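Local structure of DNA replication licensing factor MCM related protein (4ME3) at residues E43-Y48 with T220-A225; K141-E146 with V156-N161; L240-R245 with F255-Y260. The protein is the N-terminal part of an archaeal MCM protein, whose family probably works as ATP-driven helicases on single-stranded DNA in replication. One frame throughout, in Å; residues are numbered along the deposited sequence.

Interaction 1: residues E43-Y48 with T220-A225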
# COMPACT_ATOMS: atom_id res chain seq x y z
N GLU A 43 -4.12 -2.20 16.29
CA GLU A 43 -5.48 -1.76 15.96
C GLU A 43 -5.43 -0.44 15.20
O GLU A 43 -6.21 -0.22 14.27
CB GLU A 43 -6.33 -1.61 17.23
CG GLU A 43 -6.72 -2.94 17.87
CD GLU A 43 -5.65 -3.51 18.78
OE1 GLU A 43 -4.50 -3.02 18.72
OE2 GLU A 43 -5.95 -4.44 19.55
N VAL A 44 -4.52 0.44 15.60
CA VAL A 44 -4.23 1.66 14.86
C VAL A 44 -2.86 1.49 14.22
O VAL A 44 -1.89 1.19 14.90
CB VAL A 44 -4.23 2.89 15.77
CG1 VAL A 44 -3.94 4.15 14.98
CG2 VAL A 44 -5.56 3.01 16.51
N ARG A 45 -2.78 1.67 12.91
CA ARG A 45 -1.55 1.36 12.19
C ARG A 45 -1.38 2.22 10.95
O ARG A 45 -0.92 1.73 9.92
CB ARG A 45 -1.53 -0.11 11.81
CG ARG A 45 -2.72 -0.53 10.96
CD ARG A 45 -2.64 -1.99 10.61
NE ARG A 45 -3.81 -2.44 9.86
CZ ARG A 45 -4.23 -3.70 9.82
NH1 ARG A 45 -3.58 -4.65 10.48
NH2 ARG A 45 -5.31 -4.01 9.12
N THR A 46 -1.76 3.49 11.06
CA THR A 46 -1.61 4.44 9.96
C THR A 46 -1.04 5.77 10.46
O THR A 46 -1.45 6.28 11.50
CB THR A 46 -2.96 4.74 9.29
OG1 THR A 46 -3.54 3.52 8.81
CG2 THR A 46 -2.78 5.70 8.12
N LEU A 47 -0.11 6.33 9.69
CA LEU A 47 0.41 7.66 9.95
C LEU A 47 0.31 8.48 8.68
O LEU A 47 0.74 8.03 7.62
CB LEU A 47 1.88 7.60 10.38
CG LEU A 47 2.54 8.96 10.61
CD1 LEU A 47 1.96 9.64 11.84
CD2 LEU A 47 4.06 8.83 10.73
N TYR A 48 -0.28 9.67 8.78
CA TYR A 48 -0.28 10.62 7.68
C TYR A 48 0.87 11.61 7.83
O TYR A 48 1.05 12.21 8.88
CB TYR A 48 -1.60 11.38 7.64
CG TYR A 48 -2.75 10.54 7.14
CD1 TYR A 48 -3.05 10.49 5.79
CD2 TYR A 48 -3.53 9.80 8.01
CE1 TYR A 48 -4.09 9.72 5.31
CE2 TYR A 48 -4.58 9.03 7.55
CZ TYR A 48 -4.85 8.99 6.20
OH TYR A 48 -5.90 8.22 5.73
N THR A 220 -9.13 0.89 -2.79
CA THR A 220 -9.00 1.41 -1.44
C THR A 220 -8.81 0.24 -0.48
O THR A 220 -9.59 -0.71 -0.49
CB THR A 220 -10.23 2.23 -1.01
OG1 THR A 220 -11.41 1.40 -1.03
CG2 THR A 220 -10.43 3.41 -1.95
N GLU A 221 -7.77 0.30 0.34
CA GLU A 221 -7.45 -0.81 1.23
C GLU A 221 -7.42 -0.40 2.69
O GLU A 221 -7.18 0.76 3.02
CB GLU A 221 -6.09 -1.42 0.86
CG GLU A 221 -6.05 -2.13 -0.48
CD GLU A 221 -4.79 -2.94 -0.67
OE1 GLU A 221 -3.79 -2.65 0.02
OE2 GLU A 221 -4.79 -3.87 -1.50
N ASP A 222 -7.66 -1.38 3.55
CA ASP A 222 -7.54 -1.22 4.99
C ASP A 222 -8.38 -0.05 5.50
O ASP A 222 -9.60 -0.05 5.33
CB ASP A 222 -6.05 -1.10 5.37
CG ASP A 222 -5.77 -1.48 6.81
OD1 ASP A 222 -6.71 -1.91 7.52
OD2 ASP A 222 -4.60 -1.38 7.22
N ASP A 223 -7.74 0.95 6.11
CA ASP A 223 -8.45 2.07 6.70
C ASP A 223 -9.19 2.94 5.67
O ASP A 223 -10.05 3.74 6.03
CB ASP A 223 -7.49 2.95 7.52
CG ASP A 223 -6.19 3.24 6.78
OD1 ASP A 223 -5.55 2.28 6.31
OD2 ASP A 223 -5.80 4.42 6.69
N LEU A 224 -8.85 2.78 4.39
CA LEU A 224 -9.49 3.56 3.34
C LEU A 224 -10.68 2.84 2.71
O LEU A 224 -11.45 3.46 1.98
CB LEU A 224 -8.47 3.94 2.26
CG LEU A 224 -7.33 4.85 2.73
CD1 LEU A 224 -6.46 5.26 1.54
CD2 LEU A 224 -7.88 6.08 3.44
N ALA A 225 -10.84 1.55 2.98
CA ALA A 225 -11.97 0.81 2.42
C ALA A 225 -13.27 1.17 3.13
O ALA A 225 -13.28 1.43 4.33
CB ALA A 225 -11.71 -0.69 2.51
O HOH W 1 -6.99 6.57 7.49

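Interaction 2: residues K141-E146 with V156-N161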
# COMPACT_ATOMS: atom_id res chain seq x y z
N LYS A 141 -2.91 -10.51 3.36
CA LYS A 141 -1.86 -9.49 3.41
C LYS A 141 -0.55 -10.06 3.93
O LYS A 141 0.49 -9.95 3.28
CB LYS A 141 -2.30 -8.30 4.27
CG LYS A 141 -1.28 -7.17 4.32
CD LYS A 141 -1.06 -6.56 2.94
CE LYS A 141 -0.04 -5.43 2.98
NZ LYS A 141 -0.46 -4.31 3.87
N ASN A 142 -0.59 -10.66 5.12
CA ASN A 142 0.56 -11.38 5.63
C ASN A 142 0.18 -12.85 5.78
O ASN A 142 -0.58 -13.21 6.68
CB ASN A 142 1.03 -10.81 6.96
CG ASN A 142 2.45 -11.22 7.30
OD1 ASN A 142 3.22 -11.63 6.42
ND2 ASN A 142 2.81 -11.13 8.57
N ALA A 143 0.70 -13.68 4.88
CA ALA A 143 0.28 -15.07 4.79
C ALA A 143 1.16 -16.00 5.61
O ALA A 143 2.38 -15.99 5.47
CB ALA A 143 0.27 -15.52 3.34
N ALA A 144 0.53 -16.81 6.45
CA ALA A 144 1.24 -17.82 7.24
C ALA A 144 1.37 -19.11 6.45
O ALA A 144 0.37 -19.66 5.98
CB ALA A 144 0.50 -18.08 8.54
N PHE A 145 2.60 -19.61 6.32
CA PHE A 145 2.85 -20.88 5.63
C PHE A 145 3.50 -21.88 6.57
O PHE A 145 4.51 -21.58 7.21
CB PHE A 145 3.75 -20.65 4.41
CG PHE A 145 3.06 -19.96 3.27
CD1 PHE A 145 2.33 -20.68 2.34
CD2 PHE A 145 3.16 -18.59 3.12
CE1 PHE A 145 1.70 -20.05 1.29
CE2 PHE A 145 2.53 -17.95 2.06
CZ PHE A 145 1.80 -18.68 1.15
N GLU A 146 2.93 -23.08 6.65
CA GLU A 146 3.46 -24.11 7.53
C GLU A 146 4.40 -25.06 6.79
O GLU A 146 4.03 -25.63 5.76
CB GLU A 146 2.32 -24.90 8.18
CG GLU A 146 2.80 -26.05 9.06
CD GLU A 146 1.66 -26.77 9.75
OE1 GLU A 146 0.50 -26.33 9.62
OE2 GLU A 146 1.92 -27.78 10.43
N VAL A 156 4.80 -14.56 4.67
CA VAL A 156 5.17 -13.89 3.43
C VAL A 156 4.15 -12.79 3.12
O VAL A 156 2.96 -13.06 3.02
CB VAL A 156 5.21 -14.86 2.24
CG1 VAL A 156 5.64 -14.13 0.97
CG2 VAL A 156 6.14 -16.03 2.54
N GLU A 157 4.64 -11.56 2.98
CA GLU A 157 3.78 -10.45 2.62
C GLU A 157 3.24 -10.64 1.21
O GLU A 157 3.98 -11.06 0.31
CB GLU A 157 4.54 -9.12 2.72
CG GLU A 157 3.68 -7.91 2.41
CD GLU A 157 4.48 -6.62 2.40
OE1 GLU A 157 5.67 -6.65 2.76
OE2 GLU A 157 3.91 -5.57 2.02
N GLN A 158 1.97 -10.33 1.02
CA GLN A 158 1.32 -10.49 -0.28
C GLN A 158 1.15 -9.13 -0.95
O GLN A 158 0.67 -8.18 -0.33
CB GLN A 158 -0.04 -11.16 -0.11
CG GLN A 158 0.04 -12.50 0.59
CD GLN A 158 0.84 -13.51 -0.20
OE1 GLN A 158 0.58 -13.73 -1.38
NE2 GLN A 158 1.82 -14.13 0.45
N THR A 159 1.56 -9.04 -2.21
CA THR A 159 1.50 -7.78 -2.94
C THR A 159 0.79 -7.92 -4.29
O THR A 159 0.50 -6.93 -4.94
CB THR A 159 2.91 -7.22 -3.18
OG1 THR A 159 3.72 -8.21 -3.84
CG2 THR A 159 3.56 -6.83 -1.86
N GLU A 160 0.51 -9.16 -4.69
CA GLU A 160 -0.09 -9.42 -5.99
C GLU A 160 -1.40 -10.17 -5.86
O GLU A 160 -1.75 -10.65 -4.78
CB GLU A 160 0.88 -10.21 -6.87
CG GLU A 160 2.19 -9.49 -7.15
CD GLU A 160 3.09 -10.26 -8.10
OE1 GLU A 160 2.67 -11.35 -8.57
OE2 GLU A 160 4.21 -9.79 -8.38
N ASN A 161 -2.13 -10.27 -6.97
CA ASN A 161 -3.40 -10.98 -6.99
C ASN A 161 -3.19 -12.48 -6.85
O ASN A 161 -4.08 -13.19 -6.37
CB ASN A 161 -4.16 -10.67 -8.28
CG ASN A 161 -4.62 -9.22 -8.35
OD1 ASN A 161 -4.23 -8.40 -7.52
ND2 ASN A 161 -5.45 -8.91 -9.34

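Interaction 3: residues L240-R245 with F255-Y260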
# COMPACT_ATOMS: atom_id res chain seq x y z
N LEU A 240 -0.44 5.21 -9.66
CA LEU A 240 -1.04 4.72 -10.88
C LEU A 240 -0.49 3.34 -11.23
O LEU A 240 0.72 3.16 -11.34
CB LEU A 240 -0.81 5.70 -12.03
CG LEU A 240 -1.61 5.40 -13.29
CD1 LEU A 240 -3.10 5.59 -13.03
CD2 LEU A 240 -1.16 6.26 -14.45
N ARG A 241 -1.39 2.38 -11.38
CA ARG A 241 -1.02 1.00 -11.65
C ARG A 241 -1.64 0.52 -12.96
O ARG A 241 -2.48 1.21 -13.53
CB ARG A 241 -1.50 0.09 -10.51
CG ARG A 241 -0.81 0.34 -9.19
CD ARG A 241 0.70 0.20 -9.33
NE ARG A 241 1.36 0.06 -8.03
CZ ARG A 241 2.68 0.11 -7.86
NH1 ARG A 241 3.48 0.29 -8.90
NH2 ARG A 241 3.19 -0.03 -6.65
N THR A 242 -1.22 -0.65 -13.42
CA THR A 242 -1.77 -1.23 -14.63
C THR A 242 -2.33 -2.62 -14.36
O THR A 242 -1.82 -3.36 -13.51
CB THR A 242 -0.71 -1.37 -15.74
OG1 THR A 242 0.37 -2.19 -15.28
CG2 THR A 242 -0.18 -0.01 -16.15
N GLU A 243 -3.39 -2.97 -15.07
CA GLU A 243 -4.01 -4.29 -14.96
C GLU A 243 -4.19 -4.86 -16.36
O GLU A 243 -4.60 -4.16 -17.28
CB GLU A 243 -5.35 -4.19 -14.24
CG GLU A 243 -6.12 -5.49 -14.17
CD GLU A 243 -5.53 -6.48 -13.19
OE1 GLU A 243 -4.80 -6.04 -12.27
OE2 GLU A 243 -5.79 -7.69 -13.32
N GLN A 244 -3.90 -6.15 -16.50
CA GLN A 244 -3.90 -6.80 -17.81
C GLN A 244 -5.31 -7.12 -18.29
O GLN A 244 -6.12 -7.65 -17.54
CB GLN A 244 -3.07 -8.08 -17.75
CG GLN A 244 -2.85 -8.74 -19.10
CD GLN A 244 -1.89 -9.92 -19.03
OE1 GLN A 244 -1.73 -10.53 -17.97
NE2 GLN A 244 -1.25 -10.23 -20.14
N ARG A 245 -5.60 -6.79 -19.55
CA ARG A 245 -6.84 -7.22 -20.17
C ARG A 245 -6.73 -8.69 -20.52
O ARG A 245 -5.66 -9.16 -20.92
CB ARG A 245 -7.12 -6.42 -21.45
CG ARG A 245 -7.36 -4.94 -21.25
CD ARG A 245 -8.79 -4.64 -20.84
NE ARG A 245 -9.09 -3.21 -20.93
CZ ARG A 245 -10.14 -2.62 -20.37
NH1 ARG A 245 -11.01 -3.33 -19.66
NH2 ARG A 245 -10.32 -1.32 -20.51
N PHE A 255 -3.46 -3.29 -21.69
CA PHE A 255 -3.68 -3.12 -20.27
C PHE A 255 -4.61 -1.93 -20.05
O PHE A 255 -4.97 -1.23 -21.00
CB PHE A 255 -2.34 -2.86 -19.55
CG PHE A 255 -1.57 -4.12 -19.24
CD1 PHE A 255 -1.12 -4.95 -20.26
CD2 PHE A 255 -1.27 -4.46 -17.93
CE1 PHE A 255 -0.40 -6.09 -19.98
CE2 PHE A 255 -0.55 -5.60 -17.64
CZ PHE A 255 -0.12 -6.42 -18.67
N PHE A 256 -5.02 -1.72 -18.81
CA PHE A 256 -5.71 -0.49 -18.44
C PHE A 256 -5.14 -0.00 -17.12
O PHE A 256 -4.59 -0.79 -16.35
CB PHE A 256 -7.23 -0.69 -18.36
CG PHE A 256 -7.67 -1.68 -17.31
CD1 PHE A 256 -7.69 -3.03 -17.58
CD2 PHE A 256 -8.09 -1.24 -16.06
CE1 PHE A 256 -8.11 -3.94 -16.62
CE2 PHE A 256 -8.50 -2.14 -15.10
CZ PHE A 256 -8.52 -3.49 -15.38
N THR A 257 -5.25 1.29 -16.87
CA THR A 257 -4.72 1.86 -15.64
C THR A 257 -5.78 1.89 -14.54
O THR A 257 -6.98 1.97 -14.82
CB THR A 257 -4.22 3.30 -15.85
OG1 THR A 257 -5.28 4.10 -16.37
CG2 THR A 257 -3.04 3.32 -16.80
N TYR A 258 -5.32 1.82 -13.30
CA TYR A 258 -6.17 2.03 -12.14
C TYR A 258 -5.33 2.72 -11.07
O TYR A 258 -4.11 2.77 -11.17
CB TYR A 258 -6.74 0.71 -11.62
CG TYR A 258 -5.75 -0.23 -10.98
CD1 TYR A 258 -5.05 -1.16 -11.73
CD2 TYR A 258 -5.52 -0.20 -9.61
CE1 TYR A 258 -4.15 -2.03 -11.14
CE2 TYR A 258 -4.63 -1.06 -9.01
CZ TYR A 258 -3.94 -1.98 -9.78
OH TYR A 258 -3.05 -2.83 -9.19
N LEU A 259 -5.99 3.26 -10.05
CA LEU A 259 -5.29 4.03 -9.04
C LEU A 259 -5.32 3.31 -7.71
O LEU A 259 -6.39 2.93 -7.23
CB LEU A 259 -5.92 5.41 -8.90
CG LEU A 259 -5.09 6.47 -8.17
CD1 LEU A 259 -3.88 6.87 -9.00
CD2 LEU A 259 -5.96 7.68 -7.86
N TYR A 260 -4.15 3.11 -7.11
CA TYR A 260 -4.04 2.57 -5.77
C TYR A 260 -4.03 3.72 -4.77
O TYR A 260 -3.08 4.50 -4.70
CB TYR A 260 -2.77 1.74 -5.61
CG TYR A 260 -2.63 1.14 -4.24
CD1 TYR A 260 -3.27 -0.05 -3.91
CD2 TYR A 260 -1.88 1.78 -3.26
CE1 TYR A 260 -3.15 -0.59 -2.65
CE2 TYR A 260 -1.76 1.25 -1.99
CZ TYR A 260 -2.40 0.06 -1.69
OH TYR A 260 -2.28 -0.49 -0.43
O HOH W 2 -7.50 -0.90 -22.14

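Interaction 1: residues E43-Y48 with T220-A225
Arg45 meets Asp222 where the helical N-terminal subdomain of the MCM fold leans on the OB domain, at the turn that ends strand 215-221. Asp222, the first residue of that turn to make contact, swings its carboxylate anti to the backbone N (chi1 -157°) and receives the guanidinium side-on, one nitrogen to each oxygen. Arg45 NE reaches Asp222 OD2 at 3.0 Å, on the syn lone pair but well bent at hydrogen, whereas Arg45 NH2 points almost straight at Asp222 OD1, also 3.0 Å away, and meets it from above the carboxylate plane. The two planes are 60° apart, so the salt bridge is twisted, not coplanar. Asn97 gives Asp222 OD2 a second donor. Replacing Arg45 with an alanine would probably leave the carboxylate of Asp222 without its charged mate across the subdomain boundary and more able to turn.

Asp223 follows in a short 3-10 turn, and its carboxylate comes up to Thr46, whose OG1 lies 3.2 Å from Asp223 OD2; Arg99 of strand 97-101 forms a salt bridge with the other oxygen, OD1. Leu224 then brings CD2 within 3.7 Å of Tyr48 OH. That hydroxyl is joined to Asp223 through one water, which lies at the edge of the Tyr48 ring and in its plane, 2.6 Å from Tyr48 OH, and donates to Asp223 OD2 over the same distance of 2.6 Å.

Interaction 2: residues K141-E146 with V156-N161
Gln158 folds back over Ala143 because its CG stands beside the backbone N (chi1 -56°) and the chain bends again at chi2 (-63°); this lays NE2 3.6 Å from Ala143 CB. Phe145, also turned with CG beside its own N, brings ring atom CD2 4.0 Å from Val156 CG2, the methyl coming in obliquely, while Gln158 NE2 lies at the ring edge. They gather beside the face of the antiparallel hairpin of strands 123-147 and 153-157 that carries Ala143 and Val156; the hairpin's far end leads to the zinc-binding Cys147. Ala143 and Val156 form a hydrogen-bonded pair in it, with Val156 N 2.9 Å from Ala143 O. Beyond the pair, Gln158 N donates to Lys141 O at 2.7 Å. A classic beta bulge sets Lys141 and Asn142 both against Glu191 of the neighbouring strand 191-201. Lys141 and Glu157 run side by side with NZ and OE2 4.9 Å apart, and Glu157 is instead paired with Arg74. Val156 O takes two donors from opposite faces of its carbonyl plane, Ala143 N and Gln158 NE2 (3.0 Å). With Gln158 OE1 held by Ser164 N, both ends of this buried amide are satisfied, which probably fixes which end is oxygen and which nitrogen.

Interaction 3: residues L240-R245 with F255-Y260
Arg241 crosses Tyr258 with its CB over one face of the ring, 3.6 Å from the centroid and 23° off the normal, a CH-pi contact displaced toward the CZ rim. Tyr258 takes this place because its CG sits between the backbone N and the carbonyl carbon (chi1 70°), which tips the ring across the neighbouring strand; Thr242 O lies at the ring edge. The arginine bends at chi2 and carries its guanidinium off to a salt bridge with Glu70. Phe256 repeats the theme on the same face of the sheet: Glu243 runs alongside it, pointing the same way, with CB 3.8 Å from the Phe256 ring centroid, while Arg245 crosses at about a right angle and lays one face of its guanidinium over Phe256 CD1, with NE 3.6 Å from that atom.

This is the long antiparallel hairpin of strands 233-247 and 250-261 in the OB domain, consistent with the N-terminal beta hairpin of archaeal MCM proteins. Arg241 with Tyr258 and Glu243 with Phe256 are its hydrogen-bonded pairs here. Arg241 N lies 2.8 Å from Tyr258 O and Glu243 N 2.8 Å from Phe256 O, both donors nearly in line with the C=O bond.

On the other face, Phe255 covers Gln244 with its ring, the amide only 20° from the ring plane and Gln244 CA 3.6 Å from the Phe255 centroid; Gln244 NE2 is hydrogen-bonded to Leu252 O. Nearer the body of the domain, Leu240 CD1 packs 3.8 Å from Thr257 CB and also meets Leu259. At the outer end a water accepts from Arg245 NE and donates to Phe255 O, 2.8 Å away.

Overall arrangement
From the N terminus, the chain passes through 43-48 in the helical N-terminal subdomain and enters the OB domain. Residues 141-146 then pair with 156-161 after a short excursion, closing the hairpin of interaction 2 near the zinc site. Only at 220-225 does interaction 1 close, 172 residues on, so its long loop encloses that hairpin and ties the two subdomains together. Interaction 3 follows in series as a second local hairpin. All three reach one curled sheet. Interactions 1 and 3 touch where Tyr260 OH lies 2.7 Å from Glu221 OE1, a probable hydrogen bond between neighbouring strands, whereas interactions 1 and 2 stay about 5 Å apart at their nearest atoms.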